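Transcriptional regulator, MarR family (Bacillus cereus, PDB 4XRF) probably binds DNA as a winged-helix transcription factor of the MarR family, regulating gene expression. Local coordinates at residues Gln19-Glu24 with Asn109-Lys114; Gln27-Thr32 with Glu102-Ala107; Met57-Ser62 with Ile137-Gln142. One frame throughout, in Å; residues are numbered along the deposited sequence.

Interaction 1: residues Gln19-Glu24 with Asn109-Lys114. With DAO (lauric acid), chain F.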
loop_
_atom_site.group_PDB
_atom_site.type_symbol
_atom_site.label_atom_id
_atom_site.label_comp_id
_atom_site.label_asym_id
_atom_site.label_seq_id
_atom_site.Cartn_x
_atom_site.Cartn_y
_atom_site.Cartn_z
ATOM N N GLN A 19 -0.589 5.452 6.992
ATOM C CA GLN A 19 -0.121 4.126 6.581
ATOM C C GLN A 19 1.315 3.820 7.035
ATOM O O GLN A 19 1.617 2.711 7.478
ATOM C CB GLN A 19 -0.212 4.016 5.065
ATOM C CG GLN A 19 -0.165 2.604 4.530
ATOM C CD GLN A 19 -0.769 2.514 3.148
ATOM O OE1 GLN A 19 -1.961 2.770 2.957
ATOM N NE2 GLN A 19 0.053 2.157 2.170
ATOM N N THR A 20 2.195 4.805 6.906
ATOM C CA THR A 20 3.557 4.696 7.408
ATOM C C THR A 20 3.549 4.456 8.923
ATOM O O THR A 20 4.314 3.649 9.430
ATOM C CB THR A 20 4.342 5.990 7.107
ATOM O OG1 THR A 20 4.147 6.341 5.731
ATOM C CG2 THR A 20 5.848 5.835 7.402
ATOM N N GLU A 21 2.684 5.167 9.638
ATOM C CA GLU A 21 2.647 5.059 11.087
ATOM C C GLU A 21 2.034 3.721 11.520
ATOM O O GLU A 21 2.426 3.153 12.530
ATOM C CB GLU A 21 1.893 6.243 11.715
ATOM C CG GLU A 21 2.342 7.641 11.268
ATOM C CD GLU A 21 3.771 7.976 11.624
ATOM O OE1 GLU A 21 4.381 7.247 12.434
ATOM O OE2 GLU A 21 4.298 8.985 11.091
ATOM N N LEU A 22 1.109 3.202 10.718
ATOM C CA LEU A 22 0.435 1.951 11.039
ATOM C C LEU A 22 1.350 0.771 10.749
ATOM O O LEU A 22 1.274 -0.252 11.425
ATOM C CB LEU A 22 -0.896 1.820 10.273
ATOM C CG LEU A 22 -2.224 2.251 10.920
ATOM C CD1 LEU A 22 -2.084 2.946 12.265
ATOM C CD2 LEU A 22 -3.026 3.123 9.967
ATOM N N LEU A 23 2.218 0.909 9.753
ATOM C CA LEU A 23 3.210 -0.139 9.501
ATOM C C LEU A 23 4.203 -0.216 10.671
ATOM O O LEU A 23 4.577 -1.307 11.098
ATOM C CB LEU A 23 3.926 0.057 8.159
ATOM C CG LEU A 23 5.106 -0.880 7.829
ATOM C CD1 LEU A 23 4.707 -2.360 7.845
ATOM C CD2 LEU A 23 5.737 -0.501 6.495
ATOM N N GLU A 24 4.606 0.941 11.196
ATOM C CA GLU A 24 5.447 0.983 12.395
ATOM C C GLU A 24 4.745 0.261 13.548
ATOM O O GLU A 24 5.346 -0.544 14.256
ATOM C CB GLU A 24 5.763 2.431 12.784
ATOM C CG GLU A 24 6.849 2.584 13.858
ATOM C CD GLU A 24 6.330 2.354 15.280
ATOM O OE1 GLU A 24 5.098 2.368 15.498
ATOM O OE2 GLU A 24 7.159 2.158 16.197
ATOM N N ASN A 109 2.040 3.606 18.407
ATOM C CA ASN A 109 2.693 4.665 17.641
ATOM C C ASN A 109 2.374 6.043 18.239
ATOM O O ASN A 109 1.203 6.408 18.394
ATOM C CB ASN A 109 2.326 4.588 16.150
ATOM C CG ASN A 109 3.021 5.660 15.331
ATOM O OD1 ASN A 109 4.045 5.406 14.686
ATOM N ND2 ASN A 109 2.497 6.878 15.387
ATOM N N GLU A 110 3.426 6.783 18.585
ATOM C CA GLU A 110 3.296 8.060 19.301
ATOM C C GLU A 110 2.908 9.242 18.413
ATOM O O GLU A 110 2.343 10.226 18.900
ATOM C CB GLU A 110 4.575 8.387 20.101
ATOM C CG GLU A 110 4.729 7.574 21.385
ATOM C CD GLU A 110 3.674 7.904 22.442
ATOM O OE1 GLU A 110 3.733 9.018 23.013
ATOM O OE2 GLU A 110 2.794 7.048 22.711
ATOM N N HIS A 111 3.225 9.156 17.125
ATOM C CA HIS A 111 2.804 10.176 16.167
ATOM C C HIS A 111 1.269 10.205 16.039
ATOM O O HIS A 111 0.673 11.283 16.015
ATOM C CB HIS A 111 3.483 9.976 14.802
ATOM C CG HIS A 111 4.961 10.235 14.818
ATOM N ND1 HIS A 111 5.533 11.331 14.205
ATOM C CD2 HIS A 111 5.983 9.549 15.384
ATOM C CE1 HIS A 111 6.843 11.312 14.395
ATOM N NE2 HIS A 111 7.143 10.240 15.107
ATOM N N ILE A 112 0.641 9.025 15.976
ATOM C CA ILE A 112 -0.825 8.914 15.895
ATOM C C ILE A 112 -1.483 9.469 17.155
ATOM O O ILE A 112 -2.482 10.186 17.064
ATOM C CB ILE A 112 -1.306 7.475 15.602
ATOM C CG1 ILE A 112 -0.892 7.059 14.192
ATOM C CG2 ILE A 112 -2.834 7.377 15.702
ATOM C CD1 ILE A 112 -0.999 5.571 13.931
ATOM N N ALA A 113 -0.902 9.168 18.316
ATOM C CA ALA A 113 -1.414 9.662 19.590
ATOM C C ALA A 113 -1.317 11.185 19.635
ATOM O O ALA A 113 -2.243 11.853 20.089
ATOM C CB ALA A 113 -0.650 9.039 20.751
ATOM N N LYS A 114 -0.188 11.724 19.167
ATOM C CA LYS A 114 0.021 13.170 19.071
ATOM C C LYS A 114 -1.041 13.874 18.221
ATOM O O LYS A 114 -1.568 14.903 18.647
ATOM C CB LYS A 114 1.427 13.485 18.539
ATOM C CG LYS A 114 1.786 14.960 18.523
ATOM C CD LYS A 114 3.280 15.190 18.296
ATOM C CE LYS A 114 4.133 14.550 19.388
ATOM N NZ LYS A 114 5.411 15.295 19.610
HETATM O O1 DAO F . 7.252 3.215 2.869
HETATM O O2 DAO F . 7.183 3.183 5.058
HETATM C C1 DAO F . 6.609 3.163 3.944
HETATM C C2 DAO F . 5.091 3.087 3.907
HETATM C C3 DAO F . 4.560 2.371 2.663
HETATM C C4 DAO F . 3.984 0.996 3.001
HETATM C C5 DAO F . 4.955 -0.115 2.612
HETATM C C6 DAO F . 4.248 -1.449 2.395
HETATM C C7 DAO F . 5.238 -2.511 1.921
HETATM C C8 DAO F . 4.687 -3.351 0.769
HETATM C C9 DAO F . 5.797 -4.188 0.135
HETATM C C10 DAO F . 5.402 -4.758 -1.224
HETATM C C11 DAO F . 6.069 -6.110 -1.462
HETATM C C12 DAO F . 6.341 -6.357 -2.930
#
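Glu-21 lies opposite Asn-109, their CA atoms 6.6 Å apart, where helix 19-24 passes the start of helix 110-114; the short axes come within 9.9 Å and run at 131° to each other, roughly midway between perpendicular and antiparallel. Glu-21 does most of the touching. Its CG stands beside the backbone N (chi1 -51°) and the chain bends again at the next bond, which sets the carboxylate beside His-111. There Glu-21 OE1 lies 3.7 Å from His-111 CB, and carboxylate and imidazole planes are only 13° apart although the approach to the ring is oblique. The two groups are too far apart for a salt bridge, but the acid would probably favour a protonated imidazole. Nearer the backbone, Glu-21 CB rests 3.7 Å from Ile-112 CD1. That methyl also meets Leu-22 CD1 at 3.3 Å, tighter than normal carbon contact; because Leu-22 has an unusual, nearly eclipsed conformation, the exact fit is doubtful. One turn on from Glu-21, Glu-24 OE1 approaches Asn-109 CB at 3.6 Å. Asn-109 sits at the N-cap position of its helix, and its backbone N is bonded to Gln-25 OE1, one residue past Glu-24 on helix 4-29. On the ligand side of that helix, which also carries Gln-19 of the lauric acid pocket, Thr-20 CG2 lies 3.8 Å from lauric acid O2 and Leu-23 CD2 packs on the alkyl chain. Helix 4-29 is thus sandwiched here between bound fatty acid and helix 110-116, with Gln-8 of the second subunit packing on both Leu-22 and Ile-112.

Interaction 2: residues Gln27-Thr32 with Glu102-Ala107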
loop_
_atom_site.group_PDB
_atom_site.type_symbol
_atom_site.label_atom_id
_atom_site.label_comp_id
_atom_site.label_asym_id
_atom_site.label_seq_id
_atom_site.Cartn_x
_atom_site.Cartn_y
_atom_site.Cartn_z
ATOM N N GLN A 27 4.809 -3.398 13.167
ATOM C CA GLN A 27 6.160 -3.865 13.445
ATOM C C GLN A 27 6.426 -3.891 14.940
ATOM O O GLN A 27 7.120 -4.783 15.428
ATOM C CB GLN A 27 7.217 -2.955 12.782
ATOM C CG GLN A 27 7.172 -3.011 11.265
ATOM C CD GLN A 27 8.134 -2.052 10.605
ATOM O OE1 GLN A 27 8.284 -0.898 11.029
ATOM N NE2 GLN A 27 8.815 -2.530 9.570
ATOM N N ALA A 28 5.866 -2.916 15.658
ATOM C CA ALA A 28 6.157 -2.783 17.078
ATOM C C ALA A 28 5.282 -3.680 17.967
ATOM O O ALA A 28 5.667 -3.992 19.094
ATOM C CB ALA A 28 6.084 -1.314 17.513
ATOM N N THR A 29 4.130 -4.112 17.456
ATOM C CA THR A 29 3.148 -4.809 18.286
ATOM C C THR A 29 2.768 -6.198 17.764
ATOM O O THR A 29 2.233 -6.998 18.518
ATOM C CB THR A 29 1.848 -3.983 18.472
ATOM O OG1 THR A 29 1.193 -3.827 17.207
ATOM C CG2 THR A 29 2.160 -2.604 19.054
ATOM N N GLY A 30 3.035 -6.471 16.484
ATOM C CA GLY A 30 2.608 -7.713 15.816
ATOM C C GLY A 30 1.117 -7.804 15.505
ATOM O O GLY A 30 0.597 -8.894 15.249
ATOM N N LEU A 31 0.434 -6.656 15.532
ATOM C CA LEU A 31 -1.012 -6.581 15.298
ATOM C C LEU A 31 -1.404 -5.489 14.309
ATOM O O LEU A 31 -0.845 -4.421 14.332
ATOM C CB LEU A 31 -1.749 -6.324 16.628
ATOM C CG LEU A 31 -1.461 -7.315 17.774
ATOM C CD1 LEU A 31 -1.817 -6.722 19.139
ATOM C CD2 LEU A 31 -2.154 -8.663 17.539
ATOM N N THR A 32 -2.386 -5.758 13.454
ATOM C CA THR A 32 -3.039 -4.692 12.697
ATOM C C THR A 32 -4.014 -3.980 13.649
ATOM O O THR A 32 -4.357 -4.525 14.709
ATOM C CB THR A 32 -3.865 -5.240 11.530
ATOM O OG1 THR A 32 -4.969 -5.963 12.066
ATOM C CG2 THR A 32 -3.051 -6.183 10.665
ATOM N N GLU A 102 -1.426 -5.809 26.463
ATOM C CA GLU A 102 -0.736 -4.897 27.387
ATOM C C GLU A 102 0.559 -4.335 26.800
ATOM O O GLU A 102 0.823 -3.132 26.889
ATOM C CB GLU A 102 -0.443 -5.586 28.721
ATOM C CG GLU A 102 -1.690 -5.947 29.516
ATOM C CD GLU A 102 -1.378 -6.702 30.799
ATOM O OE1 GLU A 102 -0.279 -6.504 31.365
ATOM O OE2 GLU A 102 -2.232 -7.487 31.250
ATOM N N GLU A 103 1.365 -5.211 26.206
ATOM C CA GLU A 103 2.568 -4.801 25.491
ATOM C C GLU A 103 2.236 -3.829 24.344
ATOM O O GLU A 103 2.863 -2.782 24.219
ATOM C CB GLU A 103 3.301 -6.044 24.984
ATOM C CG GLU A 103 4.426 -5.789 23.988
ATOM C CD GLU A 103 4.808 -7.066 23.253
ATOM O OE1 GLU A 103 5.596 -7.861 23.821
ATOM O OE2 GLU A 103 4.306 -7.282 22.118
ATOM N N ALA A 104 1.233 -4.170 23.535
ATOM C CA ALA A 104 0.764 -3.296 22.454
ATOM C C ALA A 104 0.324 -1.901 22.925
ATOM O O ALA A 104 0.563 -0.903 22.241
ATOM C CB ALA A 104 -0.360 -3.967 21.672
ATOM N N MET A 105 -0.349 -1.857 24.068
ATOM C CA MET A 105 -0.697 -0.618 24.756
ATOM C C MET A 105 0.510 0.321 24.862
ATOM O O MET A 105 0.444 1.480 24.451
ATOM C CB MET A 105 -1.159 -0.966 26.168
ATOM C CG MET A 105 -2.253 -0.102 26.742
ATOM S SD MET A 105 -3.840 -0.733 26.190
ATOM C CE MET A 105 -4.252 0.521 24.985
ATOM N N THR A 106 1.607 -0.199 25.409
ATOM C CA THR A 106 2.793 0.596 25.691
ATOM C C THR A 106 3.581 0.930 24.421
ATOM O O THR A 106 4.229 1.967 24.353
ATOM C CB THR A 106 3.727 -0.100 26.713
ATOM O OG1 THR A 106 4.337 -1.247 26.105
ATOM C CG2 THR A 106 2.959 -0.537 27.970
ATOM N N ALA A 107 3.513 0.057 23.417
ATOM C CA ALA A 107 4.294 0.235 22.192
ATOM C C ALA A 107 3.508 0.903 21.050
ATOM O O ALA A 107 3.901 0.821 19.882
ATOM C CB ALA A 107 4.891 -1.096 21.747
#
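In the MarR winged-helix fold, Thr-29 and Ala-104 meet where the long N-terminal helix 4-29 ends against the last turn of helix 95-106. The approach is close, with their CA atoms 5.0 Å apart, as small side chains allow. Thr-29 lays its methyl on the second helix: CG2 is 3.7 Å from Ala-104 CA and also faces Ala-107 CB. The torsion that puts CG2 beside the backbone N (OG1 at chi1 65°, between N and the carbonyl carbon) turns the hydroxyl to its own chain, where OG1 bonds to Gln-25 O and takes a weak bond from Leu-31 N. The methyl groups of Ala-28 and Ala-107 flank this centre, CB to CB 4.4 Å. On the other flank Leu-31 CD1 reaches Ala-104 CB at 4.0 Å, after Gly-30 has turned the chain out of the helix with positive phi (73°).

Arg-100 NH1 grips the Thr-29 carbonyl oxygen and, weakly, that of Gly-30, so a charged group from the same helix as Ala-104 holds the end of helix 4-29. Phe-36 of helix 33-45 packs on Ala-104, and the third subunit covers Ala-28 and Glu-103 with Asp-73. At the end of helix 95-106, Glu-103 O accepts two bonds, from Ala-107 N and, at 2.8 Å, from Thr-106 OG1, the hydroxyl tilted 17° from the carbonyl plane.

Interaction 3: residues Met57-Ser62 with Ile137-Gln142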
loop_
_atom_site.group_PDB
_atom_site.type_symbol
_atom_site.label_atom_id
_atom_site.label_comp_id
_atom_site.label_asym_id
_atom_site.label_seq_id
_atom_site.Cartn_x
_atom_site.Cartn_y
_atom_site.Cartn_z
ATOM N N MET A 57 -17.447 -4.331 15.789
ATOM C CA MET A 57 -16.520 -3.886 14.701
ATOM C C MET A 57 -17.280 -3.371 13.467
ATOM O O MET A 57 -16.668 -2.899 12.497
ATOM C CB MET A 57 -15.598 -5.031 14.238
ATOM C CG MET A 57 -14.771 -5.740 15.304
ATOM S SD MET A 57 -13.485 -4.728 16.046
ATOM C CE MET A 57 -12.355 -4.435 14.687
ATOM N N TYR A 58 -18.610 -3.525 13.490
ATOM C CA TYR A 58 -19.477 -3.089 12.395
ATOM C C TYR A 58 -19.256 -3.861 11.090
ATOM O O TYR A 58 -19.516 -3.351 9.997
ATOM C CB TYR A 58 -19.393 -1.561 12.208
ATOM C CG TYR A 58 -19.928 -0.834 13.421
ATOM C CD1 TYR A 58 -19.094 -0.523 14.494
ATOM C CD2 TYR A 58 -21.288 -0.519 13.528
ATOM C CE1 TYR A 58 -19.588 0.113 15.622
ATOM C CE2 TYR A 58 -21.789 0.124 14.650
ATOM C CZ TYR A 58 -20.921 0.441 15.691
ATOM O OH TYR A 58 -21.402 1.078 16.813
ATOM N N VAL A 59 -18.797 -5.103 11.227
ATOM C CA VAL A 59 -18.547 -5.995 10.091
ATOM C C VAL A 59 -19.452 -7.240 10.118
ATOM O O VAL A 59 -20.098 -7.529 11.133
ATOM C CB VAL A 59 -17.062 -6.443 10.043
ATOM C CG1 VAL A 59 -16.131 -5.235 9.961
ATOM C CG2 VAL A 59 -16.722 -7.322 11.247
ATOM N N LYS A 60 -19.500 -7.967 8.999
ATOM C CA LYS A 60 -20.224 -9.249 8.911
ATOM C C LYS A 60 -19.549 -10.325 9.783
ATOM O O LYS A 60 -18.335 -10.271 9.976
ATOM C CB LYS A 60 -20.227 -9.746 7.457
ATOM C CG LYS A 60 -21.021 -8.921 6.462
ATOM C CD LYS A 60 -22.509 -9.102 6.674
ATOM C CE LYS A 60 -23.309 -8.626 5.471
ATOM N NZ LYS A 60 -24.769 -8.578 5.775
ATOM N N PRO A 61 -20.328 -11.304 10.304
ATOM C CA PRO A 61 -19.740 -12.483 10.960
ATOM C C PRO A 61 -18.574 -13.124 10.178
ATOM O O PRO A 61 -17.528 -13.420 10.766
ATOM C CB PRO A 61 -20.921 -13.452 11.049
ATOM C CG PRO A 61 -22.121 -12.566 11.164
ATOM C CD PRO A 61 -21.804 -11.292 10.420
ATOM N N SER A 62 -18.754 -13.311 8.871
ATOM C CA SER A 62 -17.734 -13.898 7.989
ATOM C C SER A 62 -16.411 -13.132 7.974
ATOM O O SER A 62 -15.353 -13.723 7.750
ATOM C CB SER A 62 -18.267 -13.991 6.552
ATOM O OG SER A 62 -17.992 -12.786 5.842
ATOM N N ILE A 137 -22.089 1.061 5.912
ATOM C CA ILE A 137 -22.507 1.271 4.529
ATOM C C ILE A 137 -21.720 0.320 3.632
ATOM O O ILE A 137 -22.288 -0.331 2.768
ATOM C CB ILE A 137 -22.277 2.741 4.094
ATOM C CG1 ILE A 137 -23.262 3.669 4.825
ATOM C CG2 ILE A 137 -22.428 2.876 2.580
ATOM C CD1 ILE A 137 -22.845 5.132 4.832
ATOM N N ILE A 138 -20.416 0.229 3.877
ATOM C CA ILE A 138 -19.522 -0.619 3.093
ATOM C C ILE A 138 -19.770 -2.120 3.305
ATOM O O ILE A 138 -19.776 -2.880 2.341
ATOM C CB ILE A 138 -18.033 -0.275 3.350
ATOM C CG1 ILE A 138 -17.690 1.089 2.746
ATOM C CG2 ILE A 138 -17.129 -1.341 2.740
ATOM C CD1 ILE A 138 -16.457 1.742 3.342
ATOM N N CYS A 139 -19.997 -2.543 4.549
ATOM C CA CYS A 139 -20.093 -3.976 4.863
ATOM C C CYS A 139 -21.498 -4.558 4.784
ATOM O O CYS A 139 -21.662 -5.775 4.843
ATOM C CB CYS A 139 -19.482 -4.288 6.227
ATOM S SG CYS A 139 -17.708 -3.998 6.298
ATOM N N GLY A 140 -22.504 -3.694 4.655
ATOM C CA GLY A 140 -23.908 -4.123 4.604
ATOM C C GLY A 140 -24.454 -4.582 5.950
ATOM O O GLY A 140 -25.387 -5.390 6.008
ATOM N N THR A 141 -23.869 -4.062 7.030
ATOM C CA THR A 141 -24.275 -4.404 8.397
ATOM C C THR A 141 -25.392 -3.484 8.915
ATOM O O THR A 141 -25.927 -2.668 8.160
ATOM C CB THR A 141 -23.066 -4.447 9.368
ATOM O OG1 THR A 141 -22.211 -3.324 9.142
ATOM C CG2 THR A 141 -22.269 -5.714 9.151
ATOM N N GLN A 142 -25.738 -3.622 10.196
ATOM C CA GLN A 142 -26.952 -3.003 10.753
ATOM C C GLN A 142 -26.769 -1.507 11.019
ATOM O O GLN A 142 -27.697 -0.716 10.847
ATOM C CB GLN A 142 -27.408 -3.720 12.040
ATOM C CG GLN A 142 -26.989 -5.186 12.176
ATOM C CD GLN A 142 -27.526 -6.078 11.069
ATOM O OE1 GLN A 142 -26.758 -6.619 10.269
ATOM N NE2 GLN A 142 -28.847 -6.229 11.010
#
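Two hydrogen bonds join Tyr-58 and Lys-60 to the residues that follow helix 121-139 at the C-terminus. Thr-141 OG1 donates to Tyr-58 O over 2.8 Å, and Lys-60 NZ to Gly-140 O over a longer 3.3 Å; each donor stands well above the plane of its carbonyl, 60° out of it. The lysine bends at chi2 and then runs extended, drawing CE to 3.4 Å from Cys-139 O before the ammonium reaches the next carbonyl.

The remaining contacts are van der Waals. With the Thr-141 hydroxyl held between backbone N and carbonyl carbon (chi1 44°), its CG2 sits over the face of the Val-59 carbonyl group, 3.3 Å from Val-59 C. Cys-139 CB approaches Tyr-58 O, while its SG touches Val-59 CG1 at 4.2 Å.

Tyr-58 closes helix 50-57 in a Schellman motif and Lys-60 is the N-cap position of helix 61-73, so the contact falls on the turn of the helix-turn-helix, whose second helix is probably the DNA-reading one. The end of helix 121-139 rests on that turn; Tyr-58 packs back along it on Arg-129, Glu-132 and Thr-136, and Val-59 on Ile-64 of helix 61-73.

Interactions 1 and 2 are neighbours on helix 4-29, with centres 11 Å apart, and the second is nested along the chain inside the loop closed by the first; together they fasten that helix to helices 110-116 and 95-106. Interaction 3 lies on the opposite side of the chain's centre, 26 Å from the centre of each, and joins the C-terminal helix to the helix-turn-helix. Its segments alternate in sequence with those of the other two. The ligands are nearest interaction 1, which holds Gln-19 of the lauric acid pocket; a bound isoquinoline lies about 5 Å from the Leu-22 side chain, whereas the Cys-139 side chain is about 12 Å from one. All three contacts touch the second subunit.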